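Long-range contacts in catechol 2,3-dioxygenase (Rhodococcus sp., PDB 2WL9), which probably opens the ring of catechols beside their paired hydroxyls, using dioxygen and a bound iron ion, in the breakdown of aromatic hydrocarbons: residues 246-251 and 267-272; 170-175 and 273-278; 89-94 and 104-109. All coordinates share one frame; numbering follows the deposited sequence.

Interaction 1: 246-251 and 267-272; sequences NDEALT and GSRPAP
The backbone N-H of Arg269 points almost straight at the carbonyl of Asp247, with N 3.0 Å from Asp247 O and an N-H...O angle of 171°, so a main-chain bond ties the loop leaving strand 261-266 to the turn that enters strand 250-255. The Arg269 side chain then reaches across that turn. Its CG is tucked between its own backbone N and carbonyl carbon (chi1 78°), which brings CG within 3.2 Å of Asp247 O, and from there the chain runs extended to NE. At the edge of the guanidinium, in its plane, lies Asn246 O, 2.9 Å from Arg269 NE and also near NH2; this oxygen is placed less surely, so both bonds carry some doubt. Glu248 comes over one face instead. Its carboxylate is nearly parallel to the guanidinium, 15° between planes, with Glu248 OE2 above the centre and 3.7 Å from Arg269 CZ. This is a long salt bridge in which charge alone acts, because no N-H is aimed at the oxygen. Arg47 of the second subunit also packs on Arg269.

Strands 250-255 and 261-266 form a beta hairpin that supplies the iron ligands Tyr253 and Glu263, and the contact prolongs its open end. Thr251 OG1 bonds to Glu263, a second-shell link to the metal. The side chain of Asp247 is about 5 Å from the bound iron ion; its OD1 accepts a hydrogen bond from Ala249 N at 3.2 Å, from above the carboxylate plane, closing an Asx turn. Beside it, Ala249 CB rests 3.7 Å from Ser268 CA.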
loop_
_atom_site.group_PDB
_atom_site.type_symbol
_atom_site.label_atom_id
_atom_site.label_comp_id
_atom_site.label_asym_id
_atom_site.label_seq_id
_atom_site.Cartn_x
_atom_site.Cartn_y
_atom_site.Cartn_z
ATOM N N ASN C 246 -17.339 19.353 16.256
ATOM C CA ASN C 246 -17.874 18.860 14.991
ATOM C C ASN C 246 -16.838 18.667 13.879
ATOM O O ASN C 246 -16.690 17.553 13.370
ATOM C CB ASN C 246 -19.137 19.625 14.533
ATOM C CG ASN C 246 -18.902 21.118 14.267
ATOM O OD1 ASN C 246 -17.878 21.691 14.624
ATOM N ND2 ASN C 246 -19.884 21.752 13.629
ATOM N N ASP C 247 -16.118 19.721 13.504
ATOM C CA ASP C 247 -15.137 19.580 12.429
ATOM C C ASP C 247 -13.770 19.137 12.943
ATOM O O ASP C 247 -12.941 18.679 12.160
ATOM C CB ASP C 247 -15.024 20.850 11.568
ATOM C CG ASP C 247 -14.751 22.110 12.379
ATOM O OD1 ASP C 247 -14.323 22.020 13.553
ATOM O OD2 ASP C 247 -14.962 23.211 11.822
ATOM N N GLU C 248 -13.555 19.271 14.255
ATOM C CA GLU C 248 -12.267 18.941 14.901
ATOM C C GLU C 248 -11.067 19.679 14.279
ATOM O O GLU C 248 -9.921 19.230 14.361
ATOM C CB GLU C 248 -12.052 17.417 14.982
ATOM C CG GLU C 248 -13.152 16.707 15.788
ATOM C CD GLU C 248 -12.844 15.255 16.146
ATOM O OE1 GLU C 248 -11.682 14.813 16.026
ATOM O OE2 GLU C 248 -13.791 14.554 16.563
ATOM N N ALA C 249 -11.355 20.823 13.667
ATOM C CA ALA C 249 -10.341 21.663 13.032
ATOM C C ALA C 249 -9.681 22.599 14.040
ATOM O O ALA C 249 -10.340 23.106 14.940
ATOM C CB ALA C 249 -10.966 22.468 11.914
ATOM N N LEU C 250 -8.380 22.826 13.884
ATOM C CA LEU C 250 -7.671 23.798 14.721
ATOM C C LEU C 250 -7.787 25.188 14.110
ATOM O O LEU C 250 -7.204 25.454 13.057
ATOM C CB LEU C 250 -6.198 23.410 14.881
ATOM C CG LEU C 250 -5.431 24.122 15.996
ATOM C CD1 LEU C 250 -5.985 23.724 17.363
ATOM C CD2 LEU C 250 -3.948 23.797 15.913
ATOM N N THR C 251 -8.539 26.074 14.766
ATOM C CA THR C 251 -8.900 27.366 14.162
ATOM C C THR C 251 -8.957 28.508 15.168
ATOM O O THR C 251 -9.111 28.282 16.361
ATOM C CB THR C 251 -10.295 27.328 13.476
ATOM O OG1 THR C 251 -11.331 27.433 14.469
ATOM C CG2 THR C 251 -10.515 26.070 12.633
ATOM N N GLY C 267 -6.519 21.146 9.474
ATOM C CA GLY C 267 -6.836 19.796 9.947
ATOM C C GLY C 267 -8.310 19.480 10.116
ATOM O O GLY C 267 -8.678 18.703 11.005
ATOM N N SER C 268 -9.158 20.070 9.270
ATOM C CA SER C 268 -10.590 19.786 9.323
ATOM C C SER C 268 -10.864 18.344 8.907
ATOM O O SER C 268 -10.340 17.862 7.900
ATOM C CB SER C 268 -11.384 20.755 8.443
ATOM O OG SER C 268 -12.754 20.762 8.813
ATOM N N ARG C 269 -11.672 17.647 9.704
ATOM C CA ARG C 269 -12.031 16.260 9.395
ATOM C C ARG C 269 -13.239 16.217 8.457
ATOM O O ARG C 269 -14.001 17.189 8.379
ATOM C CB ARG C 269 -12.319 15.465 10.677
ATOM C CG ARG C 269 -13.685 15.733 11.297
ATOM C CD ARG C 269 -13.966 14.765 12.444
ATOM N NE ARG C 269 -15.273 15.017 13.047
ATOM C CZ ARG C 269 -16.016 14.092 13.652
ATOM N NH1 ARG C 269 -15.592 12.836 13.731
ATOM N NH2 ARG C 269 -17.195 14.423 14.163
ATOM N N PRO C 270 -13.432 15.088 7.748
ATOM C CA PRO C 270 -14.629 14.978 6.914
ATOM C C PRO C 270 -15.908 14.893 7.752
ATOM O O PRO C 270 -15.861 14.481 8.914
ATOM C CB PRO C 270 -14.407 13.659 6.155
ATOM C CG PRO C 270 -12.940 13.419 6.220
ATOM C CD PRO C 270 -12.523 13.944 7.556
ATOM N N ALA C 271 -17.040 15.279 7.167
ATOM C CA ALA C 271 -18.331 15.120 7.834
ATOM C C ALA C 271 -18.575 13.640 8.131
ATOM O O ALA C 271 -18.363 12.799 7.252
ATOM C CB ALA C 271 -19.457 15.677 6.963
ATOM N N PRO C 272 -19.015 13.314 9.367
ATOM C CA PRO C 272 -19.354 11.924 9.682
ATOM C C PRO C 272 -20.456 11.436 8.752
ATOM O O PRO C 272 -21.314 12.229 8.344
ATOM C CB PRO C 272 -19.879 12.000 11.119
ATOM C CG PRO C 272 -19.342 13.285 11.667
ATOM C CD PRO C 272 -19.297 14.215 10.499
#

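Interaction 2: 170-175 and 273-278; sequences EGAVEY and AQQEHY
Glu174 O receives a hydrogen bond and a CA-H...O contact from neighbouring residues of segment 273-278. Tyr278 N donates to Glu174 O at 2.8 Å, tilted 33° from the carbonyl plane, while His277 CA approaches the same oxygen at 3.2 Å. In return Tyr175 CA sits 3.3 Å from Tyr278 O, and the two residues form a single beta bridge. Their rings meet obliquely, planes 54° apart, but the closer touch is a CH-pi contact: Tyr278 CB lies over the Tyr175 ring, 4.3 Å from its centroid. The Tyr278 hydroxyl OH donates to Glu276 OE1 at 2.6 Å, and Arg47 of the second subunit makes a salt bridge with the same carboxylate. Segment 273-278 also makes backbone bonds to that subunit through Gln275 and His277.

Farther back, Gln275 bends at its second torsion (chi2 59°) and lays its amide against Ala172, CD to Ala172 CB being 3.6 Å. That turn lets Gln275 NE2 reach Val173 O at 3.1 Å in a weak bond. A water links Glu174 OE2 to Glu276 N; OE1 of Glu174 is taken by Asn246 and His196.

Strand 170-173 follows helix 157-167, whose Arg165 bonds to Gly171 O, and pairs antiparallel with strand 184-191 of the glyoxalase-type sheet.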
loop_
_atom_site.group_PDB
_atom_site.type_symbol
_atom_site.label_atom_id
_atom_site.label_comp_id
_atom_site.label_asym_id
_atom_site.label_seq_id
_atom_site.Cartn_x
_atom_site.Cartn_y
_atom_site.Cartn_z
ATOM N N GLU C 170 -26.591 18.259 2.746
ATOM C CA GLU C 170 -27.109 17.399 3.798
ATOM C C GLU C 170 -26.637 17.881 5.156
ATOM O O GLU C 170 -25.536 18.414 5.292
ATOM C CB GLU C 170 -26.660 15.954 3.579
ATOM C CG GLU C 170 -27.204 15.339 2.308
ATOM C CD GLU C 170 -26.683 13.942 2.050
ATOM O OE1 GLU C 170 -27.243 13.274 1.158
ATOM O OE2 GLU C 170 -25.721 13.514 2.727
ATOM N N GLY C 171 -27.481 17.686 6.163
ATOM C CA GLY C 171 -27.100 18.006 7.529
ATOM C C GLY C 171 -28.285 18.195 8.449
ATOM O O GLY C 171 -29.412 17.806 8.124
ATOM N N ALA C 172 -28.007 18.788 9.606
ATOM C CA ALA C 172 -28.998 18.989 10.655
ATOM C C ALA C 172 -28.332 19.739 11.798
ATOM O O ALA C 172 -27.210 20.242 11.657
ATOM C CB ALA C 172 -29.542 17.647 11.143
ATOM N N VAL C 173 -29.023 19.803 12.929
ATOM C CA VAL C 173 -28.483 20.409 14.141
ATOM C C VAL C 173 -27.232 19.660 14.605
ATOM O O VAL C 173 -27.224 18.435 14.649
ATOM C CB VAL C 173 -29.540 20.396 15.261
ATOM C CG1 VAL C 173 -28.926 20.845 16.585
ATOM C CG2 VAL C 173 -30.727 21.275 14.877
ATOM N N GLU C 174 -26.171 20.392 14.938
ATOM C CA GLU C 174 -24.965 19.735 15.439
ATOM C C GLU C 174 -24.582 20.137 16.853
ATOM O O GLU C 174 -23.755 19.489 17.480
ATOM C CB GLU C 174 -23.792 19.917 14.473
ATOM C CG GLU C 174 -23.923 19.062 13.228
ATOM C CD GLU C 174 -22.666 19.033 12.385
ATOM O OE1 GLU C 174 -21.795 19.901 12.577
ATOM O OE2 GLU C 174 -22.556 18.148 11.517
ATOM N N TYR C 175 -25.192 21.205 17.352
ATOM C CA TYR C 175 -24.957 21.637 18.722
ATOM C C TYR C 175 -26.264 21.940 19.420
ATOM O O TYR C 175 -27.248 22.275 18.767
ATOM C CB TYR C 175 -24.094 22.892 18.736
ATOM C CG TYR C 175 -22.611 22.650 18.656
ATOM C CD1 TYR C 175 -21.838 22.603 19.810
ATOM C CD2 TYR C 175 -21.975 22.488 17.429
ATOM C CE1 TYR C 175 -20.467 22.391 19.750
ATOM C CE2 TYR C 175 -20.604 22.279 17.356
ATOM C CZ TYR C 175 -19.860 22.231 18.520
ATOM O OH TYR C 175 -18.502 22.031 18.465
ATOM N N ALA C 273 -20.419 10.149 8.414
ATOM C CA ALA C 273 -21.403 9.548 7.518
ATOM C C ALA C 273 -22.812 9.700 8.072
ATOM O O ALA C 273 -23.788 9.809 7.314
ATOM C CB ALA C 273 -21.081 8.082 7.301
ATOM N N GLN C 274 -22.909 9.718 9.402
ATOM C CA GLN C 274 -24.196 9.792 10.084
ATOM C C GLN C 274 -24.228 10.941 11.082
ATOM O O GLN C 274 -23.213 11.269 11.688
ATOM C CB GLN C 274 -24.480 8.483 10.800
ATOM C CG GLN C 274 -24.294 7.266 9.923
ATOM C CD GLN C 274 -24.705 6.014 10.622
ATOM O OE1 GLN C 274 -23.960 5.033 10.660
ATOM N NE2 GLN C 274 -25.901 6.033 11.199
ATOM N N GLN C 275 -25.410 11.531 11.242
ATOM C CA GLN C 275 -25.599 12.750 12.023
ATOM C C GLN C 275 -25.211 12.569 13.489
ATOM O O GLN C 275 -25.571 11.576 14.108
ATOM C CB GLN C 275 -27.055 13.210 11.907
ATOM C CG GLN C 275 -27.344 14.613 12.398
ATOM C CD GLN C 275 -26.546 15.671 11.666
ATOM O OE1 GLN C 275 -26.373 15.623 10.438
ATOM N NE2 GLN C 275 -26.052 16.643 12.422
ATOM N N GLU C 276 -24.468 13.546 14.015
ATOM C CA GLU C 276 -24.023 13.574 15.413
ATOM C C GLU C 276 -24.333 14.953 15.985
ATOM O O GLU C 276 -24.450 15.923 15.236
ATOM C CB GLU C 276 -22.503 13.357 15.499
ATOM C CG GLU C 276 -22.001 11.936 15.261
ATOM C CD GLU C 276 -20.471 11.825 15.265
ATOM O OE1 GLU C 276 -19.773 12.787 15.654
ATOM O OE2 GLU C 276 -19.958 10.754 14.888
ATOM N N HIS C 277 -24.447 15.059 17.305
ATOM C CA HIS C 277 -24.513 16.384 17.928
ATOM C C HIS C 277 -23.661 16.487 19.197
ATOM O O HIS C 277 -23.258 15.474 19.773
ATOM C CB HIS C 277 -25.967 16.863 18.145
ATOM C CG HIS C 277 -26.611 16.344 19.394
ATOM N ND1 HIS C 277 -27.281 15.140 19.444
ATOM C CD2 HIS C 277 -26.710 16.880 20.633
ATOM C CE1 HIS C 277 -27.757 14.952 20.662
ATOM N NE2 HIS C 277 -27.417 15.989 21.406
ATOM N N TYR C 278 -23.381 17.724 19.608
ATOM C CA TYR C 278 -22.431 17.994 20.683
ATOM C C TYR C 278 -22.991 19.047 21.625
ATOM O O TYR C 278 -23.925 19.767 21.268
ATOM C CB TYR C 278 -21.091 18.452 20.090
ATOM C CG TYR C 278 -20.687 17.637 18.879
ATOM C CD1 TYR C 278 -20.970 18.078 17.590
ATOM C CD2 TYR C 278 -20.048 16.403 19.026
ATOM C CE1 TYR C 278 -20.629 17.319 16.475
ATOM C CE2 TYR C 278 -19.688 15.640 17.908
ATOM C CZ TYR C 278 -19.985 16.109 16.637
ATOM O OH TYR C 278 -19.645 15.364 15.531
HETATM O O HOH W 1 -22.624 15.236 12.143
#

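Interaction 3: 89-94 and 104-109; sequences FEVASD and GLVKLH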
loop_
_atom_site.group_PDB
_atom_site.type_symbol
_atom_site.label_atom_id
_atom_site.label_comp_id
_atom_site.label_asym_id
_atom_site.label_seq_id
_atom_site.Cartn_x
_atom_site.Cartn_y
_atom_site.Cartn_z
ATOM N N PHE C 89 -36.433 31.857 -9.893
ATOM C CA PHE C 89 -35.011 31.956 -10.214
ATOM C C PHE C 89 -34.787 32.610 -11.565
ATOM O O PHE C 89 -35.691 32.673 -12.397
ATOM C CB PHE C 89 -34.313 30.585 -10.150
ATOM C CG PHE C 89 -34.832 29.583 -11.148
ATOM C CD1 PHE C 89 -35.852 28.706 -10.798
ATOM C CD2 PHE C 89 -34.268 29.489 -12.423
ATOM C CE1 PHE C 89 -36.330 27.766 -11.710
ATOM C CE2 PHE C 89 -34.739 28.552 -13.347
ATOM C CZ PHE C 89 -35.776 27.693 -12.993
ATOM N N GLU C 90 -33.561 33.075 -11.761
ATOM C CA GLU C 90 -33.137 33.750 -12.968
ATOM C C GLU C 90 -32.129 32.871 -13.697
ATOM O O GLU C 90 -31.153 32.413 -13.101
ATOM C CB GLU C 90 -32.524 35.101 -12.573
ATOM C CG GLU C 90 -31.929 35.920 -13.698
ATOM C CD GLU C 90 -31.527 37.319 -13.248
ATOM O OE1 GLU C 90 -32.320 37.990 -12.556
ATOM O OE2 GLU C 90 -30.420 37.758 -13.595
ATOM N N VAL C 91 -32.388 32.601 -14.975
ATOM C CA VAL C 91 -31.421 31.887 -15.804
ATOM C C VAL C 91 -30.513 32.937 -16.430
ATOM O O VAL C 91 -30.961 33.736 -17.251
ATOM C CB VAL C 91 -32.089 31.047 -16.923
ATOM C CG1 VAL C 91 -31.023 30.341 -17.788
ATOM C CG2 VAL C 91 -33.054 30.037 -16.350
ATOM N N ALA C 92 -29.242 32.927 -16.038
ATOM C CA ALA C 92 -28.297 33.935 -16.485
ATOM C C ALA C 92 -27.953 33.765 -17.958
ATOM O O ALA C 92 -27.903 32.645 -18.472
ATOM C CB ALA C 92 -27.040 33.893 -15.647
ATOM N N SER C 93 -27.725 34.888 -18.629
ATOM C CA SER C 93 -27.240 34.881 -20.002
ATOM C C SER C 93 -25.739 34.593 -20.039
ATOM O O SER C 93 -25.073 34.548 -18.993
ATOM C CB SER C 93 -27.502 36.237 -20.654
ATOM O OG SER C 93 -26.710 37.240 -20.034
ATOM N N ASP C 94 -25.205 34.427 -21.248
ATOM C CA ASP C 94 -23.772 34.212 -21.418
ATOM C C ASP C 94 -22.949 35.380 -20.869
ATOM O O ASP C 94 -21.870 35.168 -20.311
ATOM C CB ASP C 94 -23.416 33.947 -22.887
ATOM C CG ASP C 94 -24.009 32.644 -23.420
ATOM O OD1 ASP C 94 -24.303 31.711 -22.627
ATOM O OD2 ASP C 94 -24.185 32.550 -24.654
ATOM N N GLY C 104 -22.191 28.589 -17.000
ATOM C CA GLY C 104 -23.641 28.672 -16.866
ATOM C C GLY C 104 -24.000 28.986 -15.434
ATOM O O GLY C 104 -23.266 28.628 -14.507
ATOM N N LEU C 105 -25.147 29.635 -15.251
ATOM C CA LEU C 105 -25.484 30.256 -13.989
ATOM C C LEU C 105 -27.004 30.384 -13.811
ATOM O O LEU C 105 -27.756 30.591 -14.771
ATOM C CB LEU C 105 -24.795 31.639 -13.930
ATOM C CG LEU C 105 -24.970 32.669 -12.820
ATOM C CD1 LEU C 105 -24.219 32.276 -11.580
ATOM C CD2 LEU C 105 -24.448 34.005 -13.323
ATOM N N VAL C 106 -27.434 30.220 -12.566
ATOM C CA VAL C 106 -28.791 30.488 -12.149
ATOM C C VAL C 106 -28.722 31.391 -10.908
ATOM O O VAL C 106 -27.905 31.163 -10.013
ATOM C CB VAL C 106 -29.552 29.141 -11.925
ATOM C CG1 VAL C 106 -30.288 29.093 -10.611
ATOM C CG2 VAL C 106 -30.465 28.838 -13.105
ATOM N N LYS C 107 -29.543 32.438 -10.880
ATOM C CA LYS C 107 -29.568 33.359 -9.742
ATOM C C LYS C 107 -30.914 33.328 -9.022
ATOM O O LYS C 107 -31.974 33.364 -9.661
ATOM C CB LYS C 107 -29.250 34.800 -10.187
ATOM C CG LYS C 107 -27.859 35.009 -10.776
ATOM C CD LYS C 107 -27.695 36.435 -11.312
ATOM C CE LYS C 107 -26.245 36.753 -11.639
ATOM N NZ LYS C 107 -26.109 38.006 -12.431
ATOM N N LEU C 108 -30.857 33.276 -7.693
ATOM C CA LEU C 108 -32.051 33.289 -6.848
ATOM C C LEU C 108 -31.722 33.811 -5.446
ATOM O O LEU C 108 -30.665 34.423 -5.236
ATOM C CB LEU C 108 -32.678 31.883 -6.790
ATOM C CG LEU C 108 -31.862 30.722 -6.211
ATOM C CD1 LEU C 108 -32.793 29.633 -5.679
ATOM C CD2 LEU C 108 -30.855 30.140 -7.215
ATOM N N HIS C 109 -32.619 33.578 -4.489
ATOM C CA HIS C 109 -32.365 33.920 -3.091
ATOM C C HIS C 109 -32.751 32.779 -2.168
ATOM O O HIS C 109 -33.726 32.074 -2.418
ATOM C CB HIS C 109 -33.134 35.177 -2.687
ATOM C CG HIS C 109 -32.655 36.416 -3.366
ATOM N ND1 HIS C 109 -32.990 36.726 -4.665
ATOM C CD2 HIS C 109 -31.853 37.416 -2.934
ATOM C CE1 HIS C 109 -32.420 37.868 -5.002
ATOM N NE2 HIS C 109 -31.725 38.307 -3.969
HETATM O O HOH W 2 -26.300 30.672 -17.730
#
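Glu90 and Lys107 form an antiparallel hydrogen-bonded pair, and this is the tight part of the contact: Glu90 N to Lys107 O is 2.6 Å and Lys107 N to Glu90 O is 2.7 Å, both with the donor in the carbonyl plane. Val91 and Val106 follow as a non-hydrogen-bonded pair. Two pairs along, Ala92 N reaches Leu105 O at 3.0 Å, but now from 41° above the carbonyl plane, and the pairing becomes less regular as the CA atoms of Ala92 and Leu105 move to 5.3 Å apart. Even so, Ala92 CB is pressed against Leu105 CD2 at 3.5 Å, closer than carbons usually pack.

Phe89 closes the other end. Its CG stands between its backbone N and carbonyl carbon (chi1 63°), which swings the ring along the strands until CD2 meets Val106 CG2 at 3.9 Å; Phe89 CB also touches Leu108 CB. Helix 72-84 packs on this side, Leu82 touching both Phe89 and Leu108.

The segments belong to an antiparallel pair at the margin of the sheet in the VOC region: strand 90-91 is outermost within the chain, and strand 104-109 pairs on its other side with strand 115-120. The connection between them is helix 94-100, with Ser93 as its N-cap, its side chain capping a backbone N of the helix.

Looseness comes with the outer strand, where Val91 and Glu90 are exposed. On one face Val91 CG2 stays 4.3 Å from Val106 CG2. On the other, the extended Glu90 and Lys107 side chains run side by side in the same direction, yet Glu90 OE2 is 4.5 Å from Lys107 NZ, beyond a salt bridge, so any attraction is probably mild; Lys107 also touches Asp96, Arg100 and Glu117. Beyond the last direct backbone bond a water bridges Ala92 O and Leu105 N.

How the interactions relate
Interaction 3 comes first along the chain and closes before the others open; interaction 1 is nested inside the long loop that interaction 2 closes. Interactions 1 and 2 adjoin, their centres 13 Å apart, and meet through a hydrogen bond from Asn246 to Glu174 and a long, weak ion pair between Arg269 and Glu276. Both reach the branched sheet that carries the iron ligands, and both touch the second subunit; the loop after strand 261-266 thus joins the iron-bearing sheet to the contact with that subunit. Interaction 3 belongs to the other, eight-stranded sheet. Its centre is about 33 Å from that of interaction 1, across the middle of the chain, and about 31 Å from that of interaction 2.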